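Side-chain contact in YflH protein (Bacillus subtilis, PDB 3D0W), which is of unknown function, a small, largely helical member of the DUF3243 family whose assembly holds two copies of the chain: residues G19-K22 with E23-K27. Residues are numbered along the deposited sequence; the frame is centred on the assembly and turned at random.
Sequences GTIK and EDILK
The CG2 methyl of I21 packs on L26 and I25 where the chain enters helix 23-48, a helix N-terminus in which K22 holds the N-cap position and a hydrophobic residue just before the cap meets the fourth residue of the helix, the pairing known as a hydrophobic staple. The branch that does the touching is the gamma methyl of I21. With CG2 anti to the backbone N and CG1 anti to the carbonyl carbon (chi1 -60°), the short branch bears on the first turn. The side chains of I21 and L26 cross at about a right angle, and CG2 of I21 presses on the branch point of L26, its CG, at 3.4 Å, tighter than usual for two carbons. CG2 of I21 also lies 3.7 Å from CD2 of L26 and meets CG2 of I25 at 3.9 Å. P70 of the second subunit packs on I21, and M76 of that subunit packs on both I25 and L26, so the apolar cluster extends across the dimer interface. An alanine in place of L26 would probably open a gap beside the I21 methyl and deprive M76 of the neighbouring subunit of part of its packing surface. The backbone capping is weak by its geometry. The carbonyl O of K22 accepts a bent bond from N of I25 at 2.9 Å (127° at the hydrogen). A second, straighter one reaches the same O of K22 from N of L26 at 3.3 Å (157°). D24, its CG between its own backbone N and carbonyl carbon, turns its carboxylate back toward the cap residue. The lysine ammonium stays apart from it, NZ of K22 lying 6.2 Å from OD1 of D24, whereas CB of K22 approaches that same OD1 to 3.2 Å.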
# COMPACT_ATOMS: atom_id res chain seq x y z
N GLY A 19 11.62 -12.24 12.53
CA GLY A 19 12.84 -13.08 12.35
C GLY A 19 13.21 -13.24 10.89
O GLY A 19 14.34 -12.95 10.49
N THR A 20 12.27 -13.70 10.08
CA THR A 20 12.51 -13.89 8.66
C THR A 20 12.77 -12.57 7.93
O THR A 20 13.60 -12.52 7.02
CB THR A 20 11.31 -14.60 7.99
OG1 THR A 20 10.09 -14.03 8.47
CG2 THR A 20 11.33 -16.09 8.30
N ILE A 21 12.06 -11.51 8.32
CA ILE A 21 12.22 -10.20 7.69
C ILE A 21 13.60 -9.63 7.96
O ILE A 21 13.99 -9.44 9.12
CB ILE A 21 11.16 -9.18 8.19
CG1 ILE A 21 9.74 -9.68 7.89
CG2 ILE A 21 11.38 -7.83 7.52
CD1 ILE A 21 9.31 -10.86 8.72
N LYS A 22 14.34 -9.33 6.90
CA LYS A 22 15.68 -8.77 7.05
C LYS A 22 15.62 -7.42 7.74
O LYS A 22 14.78 -6.58 7.42
CB LYS A 22 16.38 -8.66 5.69
CG LYS A 22 16.39 -9.98 4.92
CD LYS A 22 17.62 -10.10 4.03
CE LYS A 22 18.85 -10.54 4.82
NZ LYS A 22 18.73 -11.94 5.32
N GLU A 23 16.53 -7.23 8.70
CA GLU A 23 16.59 -6.01 9.49
C GLU A 23 16.50 -4.70 8.70
O GLU A 23 15.87 -3.75 9.15
CB GLU A 23 17.87 -6.01 10.33
CG GLU A 23 17.85 -5.02 11.48
CD GLU A 23 16.65 -5.24 12.40
OE1 GLU A 23 16.49 -6.37 12.90
OE2 GLU A 23 15.88 -4.27 12.61
N ASP A 24 17.12 -4.64 7.53
CA ASP A 24 17.07 -3.42 6.74
C ASP A 24 15.67 -3.13 6.18
O ASP A 24 15.26 -1.98 6.08
CB ASP A 24 18.09 -3.49 5.60
CG ASP A 24 17.86 -4.66 4.68
OD1 ASP A 24 17.78 -5.80 5.18
OD2 ASP A 24 17.77 -4.45 3.45
N ILE A 25 14.93 -4.18 5.82
CA ILE A 25 13.58 -3.99 5.29
C ILE A 25 12.69 -3.41 6.38
O ILE A 25 11.83 -2.57 6.11
CB ILE A 25 12.98 -5.32 4.76
CG1 ILE A 25 13.59 -5.66 3.40
CG2 ILE A 25 11.46 -5.20 4.61
CD1 ILE A 25 15.09 -5.80 3.41
N LEU A 26 12.92 -3.86 7.61
CA LEU A 26 12.18 -3.39 8.77
C LEU A 26 12.54 -1.94 9.07
O LEU A 26 11.67 -1.08 9.22
CB LEU A 26 12.50 -4.24 10.00
CG LEU A 26 11.89 -5.63 10.10
CD1 LEU A 26 12.52 -6.38 11.28
CD2 LEU A 26 10.39 -5.51 10.28
N LYS A 27 13.84 -1.68 9.17
CA LYS A 27 14.33 -0.34 9.46
C LYS A 27 13.79 0.66 8.45
O LYS A 27 13.33 1.74 8.83
CB LYS A 27 15.86 -0.33 9.47
CG LYS A 27 16.46 0.77 10.31
CD LYS A 27 17.97 0.68 10.36
CE LYS A 27 18.56 1.77 11.24
NZ LYS A 27 20.05 1.75 11.25